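Local coordinates for protein cGAS/DncV-like nucleotidyltransferase in E. coli homolog (Rhodothermus marinus SG0.5JP17-172, PDB 6E0K) that makes 3',3'-cUAMP, the cyclic dinucleotide second messenger of a CBASS antiphage system, from UTP and ATP, leading to abortive infection, at residues T17-A29 with K120-V132. Sequence-based numbering, arbitrary orientation.
Sequences TTTAKKTHESIRA and KVETTYLPADVVV
Thr23 and Leu126 join helix 18-29 to the turn of a β-hairpin in the nucleotidyltransferase domain, strand 120-122 pairing antiparallel with strand 127-132; helix and second strand cross at -58°. One residue farther from the turn than the backbone-paired Val121 and Ala128, Lys120 of the UTP site and the magnesium ligand Asp129 form a salt bridge; Val121, Ala128 and Val130 point toward the helix instead.

Polar contacts centre on Thr23. Its OG1 accepts from Leu126 N at 3.0 Å (N-H...O 157°) and donates to Thr19 O at 2.8 Å, where Thr23 N also bonds, from the opposite face of the carbonyl plane. An ST turn shapes the hairpin end: Thr123 OG1 accepts from Tyr125 N and donates to Leu126 O. A water spans Ser26 OG and Thr124 OG1, while Ser26 OG also hydrogen-bonds Tyr107 OH of helix 92-107.

Tyr125 lies against the helix, Lys22 CB sitting over the ring centre in a CH-pi contact, 3.5 Å from the centroid. Lys22 then bends at chi2 and chi3, and NZ turns back to Glu25 OE1, a salt bridge whose hydrogen bond is weak at 3.3 Å.

Apolar packing fills the remainder. With OG1 beside the backbone N (chi1 -57°), Thr23 CG2 points anti to that N and leans on Ala128 CB; Thr19 CG2 meets Leu126 CG at 3.7 Å. Farther along, Ile27 CD1 reaches Val121 CG1 tip to tip at 4.0 Å.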
ATOM      1  N   THR A  17      -2.498   4.944 -15.919  1.00 13.91           N
ATOM      2  CA  THR A  17      -2.650   5.745 -14.707  1.00 11.85           C
ATOM      3  C   THR A  17      -3.291   7.103 -14.942  1.00 11.67           C
ATOM      4  O   THR A  17      -3.455   7.851 -13.975  1.00 14.77           O
ATOM      5  CB  THR A  17      -1.297   5.978 -14.017  1.00 17.52           C
ATOM      6  OG1 THR A  17      -0.444   6.757 -14.867  1.00 24.35           O
ATOM      7  CG2 THR A  17      -0.618   4.655 -13.673  1.00 20.94           C
ATOM      8  N   THR A  18      -3.643   7.450 -16.183  1.00 13.08           N
ATOM      9  CA  THR A  18      -4.163   8.787 -16.465  1.00 12.58           C
ATOM     10  C   THR A  18      -5.448   9.059 -15.697  1.00 14.86           C
ATOM     11  O   THR A  18      -5.619  10.128 -15.100  1.00 15.24           O
ATOM     12  CB  THR A  18      -4.394   8.941 -17.971  1.00 17.11           C
ATOM     13  OG1 THR A  18      -3.155   8.737 -18.663  1.00 25.32           O
ATOM     14  CG2 THR A  18      -4.946  10.326 -18.301  1.00 24.18           C
ATOM     15  N   THR A  19      -6.369   8.101 -15.700  1.00 12.60           N
ATOM     16  CA  THR A  19      -7.649   8.320 -15.045  1.00 11.72           C
ATOM     17  C   THR A  19      -7.493   8.352 -13.527  1.00 13.89           C
ATOM     18  O   THR A  19      -8.180   9.132 -12.848  1.00 13.79           O
ATOM     19  CB  THR A  19      -8.635   7.242 -15.512  1.00 15.22           C
ATOM     20  OG1 THR A  19      -8.695   7.254 -16.948  1.00 15.60           O
ATOM     21  CG2 THR A  19     -10.028   7.491 -14.971  1.00 16.81           C
ATOM     22  N   ALA A  20      -6.566   7.555 -12.976  1.00 12.29           N
ATOM     23  CA  ALA A  20      -6.300   7.609 -11.540  1.00 10.64           C
ATOM     24  C   ALA A  20      -5.713   8.956 -11.137  1.00 13.19           C
ATOM     25  O   ALA A  20      -6.102   9.530 -10.112  1.00 12.88           O
ATOM     26  CB  ALA A  20      -5.360   6.468 -11.148  1.00 12.36           C
ATOM     27  N   LYS A  21      -4.796   9.491 -11.944  1.00 13.05           N
ATOM     28  CA  LYS A  21      -4.242  10.808 -11.645  1.00 12.89           C
ATOM     29  C   LYS A  21      -5.321  11.887 -11.673  1.00 11.97           C
ATOM     30  O   LYS A  21      -5.348  12.765 -10.806  1.00 13.51           O
ATOM     31  CB  LYS A  21      -3.107  11.134 -12.617  1.00 16.74           C
ATOM     32  CG  LYS A  21      -1.801  10.408 -12.240  1.00 28.62           C
ATOM     33  CD  LYS A  21      -0.695  10.618 -13.268  1.00 35.60           C
ATOM     34  CE  LYS A  21       0.557   9.846 -12.876  1.00 44.15           C
ATOM     35  NZ  LYS A  21       1.576   9.827 -13.964  1.00 53.19           N
ATOM     36  N   LYS A  22      -6.243  11.812 -12.629  1.00 12.12           N
ATOM     37  CA  LYS A  22      -7.325  12.792 -12.675  1.00 11.39           C
ATOM     38  C   LYS A  22      -8.273  12.631 -11.502  1.00 13.37           C
ATOM     39  O   LYS A  22      -8.859  13.624 -11.047  1.00 12.18           O
ATOM     40  CB  LYS A  22      -8.115  12.669 -13.978  1.00 13.82           C
ATOM     41  CG  LYS A  22      -7.302  12.913 -15.229  1.00 22.76           C
ATOM     42  CD  LYS A  22      -6.649  14.249 -15.195  1.00 30.22           C
ATOM     43  CE  LYS A  22      -7.668  15.353 -15.319  1.00 33.01           C
ATOM     44  NZ  LYS A  22      -7.016  16.578 -15.853  1.00 33.73           N
ATOM     45  N   THR A  23      -8.446  11.400 -11.008  1.00 11.80           N
ATOM     46  CA  THR A  23      -9.247  11.193  -9.803  1.00 10.94           C
ATOM     47  C   THR A  23      -8.621  11.916  -8.622  1.00 14.71           C
ATOM     48  O   THR A  23      -9.305  12.606  -7.851  1.00 11.67           O
ATOM     49  CB  THR A  23      -9.379   9.692  -9.516  1.00 10.93           C
ATOM     50  OG1 THR A  23      -9.956   9.043 -10.654  1.00 12.18           O
ATOM     51  CG2 THR A  23     -10.266   9.433  -8.289  1.00 13.30           C
ATOM     52  N   HIS A  24      -7.304  11.775  -8.477  1.00 14.04           N
ATOM     53  CA  HIS A  24      -6.563  12.497  -7.447  1.00 14.23           C
ATOM     54  C   HIS A  24      -6.757  14.007  -7.585  1.00 13.17           C
ATOM     55  O   HIS A  24      -7.082  14.706  -6.607  1.00 13.69           O
ATOM     56  CB  HIS A  24      -5.088  12.095  -7.570  1.00 13.00           C
ATOM     57  CG  HIS A  24      -4.169  12.831  -6.656  1.00 13.46           C
ATOM     58  ND1 HIS A  24      -2.822  12.967  -6.918  1.00 20.88           N
ATOM     59  CD2 HIS A  24      -4.383  13.422  -5.455  1.00 14.96           C
ATOM     60  CE1 HIS A  24      -2.250  13.634  -5.929  1.00 20.49           C
ATOM     61  NE2 HIS A  24      -3.179  13.931  -5.036  1.00 17.17           N
ATOM     62  N   GLU A  25      -6.588  14.523  -8.805  1.00 12.69           N
ATOM     63  CA  GLU A  25      -6.732  15.956  -9.034  1.00 13.22           C
ATOM     64  C   GLU A  25      -8.155  16.412  -8.759  1.00 13.77           C
ATOM     65  O   GLU A  25      -8.365  17.521  -8.264  1.00 14.02           O
ATOM     66  CB  GLU A  25      -6.324  16.298 -10.469  1.00 17.06           C
ATOM     67  CG  GLU A  25      -4.852  16.002 -10.754  1.00 24.32           C
ATOM     68  CD  GLU A  25      -4.468  16.196 -12.216  1.00 43.54           C
ATOM     69  OE1 GLU A  25      -5.325  16.626 -13.018  1.00 46.74           O
ATOM     70  OE2 GLU A  25      -3.297  15.919 -12.559  1.00 48.90           O
ATOM     71  N   SER A  26      -9.139  15.553  -9.032  1.00 11.60           N
ATOM     72  CA  SER A  26     -10.530  15.892  -8.727  1.00 13.05           C
ATOM     73  C   SER A  26     -10.766  16.040  -7.225  1.00 11.65           C
ATOM     74  O   SER A  26     -11.369  17.026  -6.783  1.00 13.21           O
ATOM     75  CB  SER A  26     -11.460  14.828  -9.314  1.00 14.77           C
ATOM     76  OG  SER A  26     -12.819  15.145  -9.059  1.00 14.57           O
ATOM     77  N   ILE A  27     -10.333  15.056  -6.426  1.00 11.32           N
ATOM     78  CA  ILE A  27     -10.466  15.174  -4.971  1.00 11.31           C
ATOM     79  C   ILE A  27      -9.771  16.436  -4.474  1.00 13.09           C
ATOM     80  O   ILE A  27     -10.311  17.175  -3.635  1.00 13.51           O
ATOM     81  CB  ILE A  27      -9.908  13.922  -4.277  1.00 12.91           C
ATOM     82  CG1 ILE A  27     -10.674  12.658  -4.718  1.00 16.13           C
ATOM     83  CG2 ILE A  27      -9.941  14.108  -2.757  1.00 14.18           C
ATOM     84  CD1 ILE A  27     -12.111  12.617  -4.237  1.00 16.49           C
ATOM     85  N   ARG A  28      -8.561  16.699  -4.977  1.00 12.19           N
ATOM     86  CA  ARG A  28      -7.834  17.896  -4.562  1.00 12.17           C
ATOM     87  C   ARG A  28      -8.624  19.152  -4.891  1.00 12.58           C
ATOM     88  O   ARG A  28      -8.705  20.081  -4.079  1.00 13.39           O
ATOM     89  CB  ARG A  28      -6.468  17.923  -5.250  1.00 16.56           C
ATOM     90  CG  ARG A  28      -5.636  19.153  -4.962  1.00 22.19           C
ATOM     91  CD  ARG A  28      -4.290  19.022  -5.667  1.00 30.30           C
ATOM     92  NE  ARG A  28      -3.390  18.134  -4.931  1.00 35.06           N
ATOM     93  CZ  ARG A  28      -2.378  17.470  -5.479  1.00 40.43           C
ATOM     94  NH1 ARG A  28      -2.137  17.584  -6.781  1.00 33.75           N
ATOM     95  NH2 ARG A  28      -1.611  16.691  -4.727  1.00 36.41           N
ATOM     96  N   ALA A  29      -9.224  19.197  -6.081  1.00 12.77           N
ATOM     97  CA  ALA A  29      -9.986  20.373  -6.468  1.00 13.49           C
ATOM     98  C   ALA A  29     -11.223  20.552  -5.594  1.00 13.07           C
ATOM     99  O   ALA A  29     -11.605  21.682  -5.272  1.00 14.69           O
ATOM    100  CB  ALA A  29     -10.372  20.259  -7.948  1.00 14.58           C
ATOM    101  N   LYS A 120     -15.924   6.916   0.745  1.00 15.22           N
ATOM    102  CA  LYS A 120     -15.946   6.500  -0.650  1.00 14.08           C
ATOM    103  C   LYS A 120     -16.585   7.589  -1.499  1.00 17.61           C
ATOM    104  O   LYS A 120     -17.654   8.107  -1.158  1.00 16.50           O
ATOM    105  CB  LYS A 120     -16.696   5.179  -0.822  1.00 17.04           C
ATOM    106  CG  LYS A 120     -15.940   3.981  -0.208  1.00 25.16           C
ATOM    107  CD  LYS A 120     -16.537   2.648  -0.653  1.00 32.30           C
ATOM    108  CE  LYS A 120     -15.469   1.551  -0.742  1.00 36.48           C
ATOM    109  NZ  LYS A 120     -14.640   1.470   0.493  1.00 39.37           N
ATOM    110  N   VAL A 121     -15.917   7.949  -2.589  1.00 13.78           N
ATOM    111  CA  VAL A 121     -16.350   9.047  -3.438  1.00 12.66           C
ATOM    112  C   VAL A 121     -16.428   8.556  -4.873  1.00 13.78           C
ATOM    113  O   VAL A 121     -15.446   8.019  -5.396  1.00 16.96           O
ATOM    114  CB  VAL A 121     -15.388  10.243  -3.338  1.00 15.18           C
ATOM    115  CG1 VAL A 121     -15.862  11.368  -4.230  1.00 18.41           C
ATOM    116  CG2 VAL A 121     -15.242  10.693  -1.876  1.00 16.91           C
ATOM    117  N   GLU A 122     -17.587   8.734  -5.503  1.00 12.93           N
ATOM    118  CA  GLU A 122     -17.740   8.492  -6.939  1.00 13.00           C
ATOM    119  C   GLU A 122     -17.401   9.784  -7.678  1.00 15.52           C
ATOM    120  O   GLU A 122     -18.194  10.727  -7.671  1.00 16.42           O
ATOM    121  CB  GLU A 122     -19.163   8.043  -7.258  1.00 17.53           C
ATOM    122  CG  GLU A 122     -19.609   6.825  -6.461  1.00 21.66           C
ATOM    123  CD  GLU A 122     -18.706   5.630  -6.668  1.00 38.19           C
ATOM    124  OE1 GLU A 122     -18.352   5.353  -7.840  1.00 34.03           O
ATOM    125  OE2 GLU A 122     -18.347   4.977  -5.656  1.00 43.55           O
ATOM    126  N   THR A 123     -16.223   9.834  -8.300  1.00 14.89           N
ATOM    127  CA  THR A 123     -15.858  10.985  -9.121  1.00 13.04           C
ATOM    128  C   THR A 123     -16.284  10.747 -10.569  1.00 14.12           C
ATOM    129  O   THR A 123     -16.802   9.690 -10.931  1.00 15.67           O
ATOM    130  CB  THR A 123     -14.354  11.285  -9.067  1.00 12.18           C
ATOM    131  OG1 THR A 123     -13.628  10.379  -9.919  1.00 12.89           O
ATOM    132  CG2 THR A 123     -13.793  11.204  -7.620  1.00 13.99           C
ATOM    133  N   THR A 124     -16.062  11.752 -11.420  1.00 12.40           N
ATOM    134  CA  THR A 124     -16.295  11.591 -12.852  1.00 11.60           C
ATOM    135  C   THR A 124     -15.190  10.813 -13.551  1.00 11.41           C
ATOM    136  O   THR A 124     -15.263  10.618 -14.768  1.00 14.43           O
ATOM    137  CB  THR A 124     -16.425  12.950 -13.531  1.00 14.02           C
ATOM    138  OG1 THR A 124     -15.212  13.680 -13.306  1.00 16.02           O
ATOM    139  CG2 THR A 124     -17.601  13.715 -12.953  1.00 19.66           C
ATOM    140  N   TYR A 125     -14.167  10.375 -12.808  1.00 11.61           N
ATOM    141  CA  TYR A 125     -13.089   9.577 -13.351  1.00 12.17           C
ATOM    142  C   TYR A 125     -13.239   8.182 -12.763  1.00 11.92           C
ATOM    143  O   TYR A 125     -14.080   7.401 -13.256  1.00 16.27           O
ATOM    144  CB  TYR A 125     -11.750  10.262 -13.053  1.00 12.01           C
ATOM    145  CG  TYR A 125     -11.661  11.614 -13.726  1.00  9.90           C
ATOM    146  CD1 TYR A 125     -11.392  11.696 -15.087  1.00 11.97           C
ATOM    147  CD2 TYR A 125     -11.847  12.789 -13.008  1.00 10.33           C
ATOM    148  CE1 TYR A 125     -11.314  12.922 -15.722  1.00 10.51           C
ATOM    149  CE2 TYR A 125     -11.775  14.024 -13.639  1.00 12.40           C
ATOM    150  CZ  TYR A 125     -11.502  14.074 -15.002  1.00 10.21           C
ATOM    151  OH  TYR A 125     -11.412  15.287 -15.661  1.00 12.32           O
ATOM    152  N   LEU A 126     -12.495   7.822 -11.725  1.00 11.01           N
ATOM    153  CA  LEU A 126     -12.652   6.558 -11.022  1.00 12.58           C
ATOM    154  C   LEU A 126     -13.217   6.760  -9.624  1.00 12.43           C
ATOM    155  O   LEU A 126     -13.174   7.863  -9.071  1.00 12.53           O
ATOM    156  CB  LEU A 126     -11.303   5.828 -10.906  1.00 12.12           C
ATOM    157  CG  LEU A 126     -10.850   5.217 -12.227  1.00 14.10           C
ATOM    158  CD1 LEU A 126      -9.366   4.933 -12.169  1.00 15.45           C
ATOM    159  CD2 LEU A 126     -11.630   3.948 -12.527  1.00 18.04           C
ATOM    160  N   PRO A 127     -13.743   5.703  -9.015  1.00 12.95           N
ATOM    161  CA  PRO A 127     -14.108   5.789  -7.604  1.00 13.56           C
ATOM    162  C   PRO A 127     -12.859   5.954  -6.758  1.00 14.16           C
ATOM    163  O   PRO A 127     -11.799   5.396  -7.059  1.00 13.15           O
ATOM    164  CB  PRO A 127     -14.798   4.447  -7.324  1.00 16.48           C
ATOM    165  CG  PRO A 127     -15.125   3.881  -8.674  1.00 13.85           C
ATOM    166  CD  PRO A 127     -14.036   4.375  -9.577  1.00 15.27           C
ATOM    167  N   ALA A 128     -12.990   6.747  -5.701  1.00 14.15           N
ATOM    168  CA  ALA A 128     -11.903   7.027  -4.790  1.00 13.23           C
ATOM    169  C   ALA A 128     -12.237   6.460  -3.419  1.00 14.45           C
ATOM    170  O   ALA A 128     -13.370   6.573  -2.938  1.00 17.10           O
ATOM    171  CB  ALA A 128     -11.640   8.532  -4.695  1.00 16.33           C
ATOM    172  N   ASP A 129     -11.256   5.818  -2.811  1.00 14.48           N
ATOM    173  CA  ASP A 129     -11.349   5.361  -1.432  1.00 13.37           C
ATOM    174  C   ASP A 129     -10.468   6.300  -0.625  1.00 15.18           C
ATOM    175  O   ASP A 129      -9.239   6.257  -0.748  1.00 16.88           O
ATOM    176  CB  ASP A 129     -10.889   3.910  -1.318  1.00 19.07           C
ATOM    177  CG  ASP A 129     -11.270   3.283  -0.003  1.00 33.75           C
ATOM    178  OD1 ASP A 129     -12.451   3.399   0.391  1.00 34.66           O
ATOM    179  OD2 ASP A 129     -10.388   2.665   0.630  1.00 41.09           O
ATOM    180  N   VAL A 130     -11.092   7.177   0.160  1.00 12.12           N
ATOM    181  CA  VAL A 130     -10.409   8.320   0.763  1.00 12.54           C
ATOM    182  C   VAL A 130     -10.152   8.027   2.232  1.00 14.79           C
ATOM    183  O   VAL A 130     -11.095   7.861   3.011  1.00 18.16           O
ATOM    184  CB  VAL A 130     -11.228   9.611   0.602  1.00 13.13           C
ATOM    185  CG1 VAL A 130     -10.495  10.778   1.228  1.00 20.00           C
ATOM    186  CG2 VAL A 130     -11.493   9.905  -0.880  1.00 14.74           C
ATOM    187  N   VAL A 131      -8.876   7.971   2.612  1.00 11.83           N
ATOM    188  CA  VAL A 131      -8.492   7.830   4.015  1.00 10.95           C
ATOM    189  C   VAL A 131      -8.307   9.228   4.595  1.00 14.07           C
ATOM    190  O   VAL A 131      -7.439   9.987   4.152  1.00 15.66           O
ATOM    191  CB  VAL A 131      -7.212   6.999   4.164  1.00 12.67           C
ATOM    192  CG1 VAL A 131      -6.760   7.015   5.622  1.00 18.00           C
ATOM    193  CG2 VAL A 131      -7.445   5.571   3.714  1.00 20.85           C
ATOM    194  N   VAL A 132      -9.146   9.575   5.566  1.00 13.45           N
ATOM    195  CA  VAL A 132      -9.073  10.860   6.248  1.00 11.32           C
ATOM    196  C   VAL A 132      -8.218  10.666   7.489  1.00 11.95           C
ATOM    197  O   VAL A 132      -8.535   9.829   8.340  1.00 15.04           O
ATOM    198  CB  VAL A 132     -10.472  11.370   6.617  1.00 16.84           C
ATOM    199  CG1 VAL A 132     -10.360  12.655   7.408  1.00 22.29           C
ATOM    200  CG2 VAL A 132     -11.306  11.577   5.362  1.00 17.52           C
TER
HETATM  201  O   HOH W   1     -14.647  14.556 -10.799  1.00 16.41           O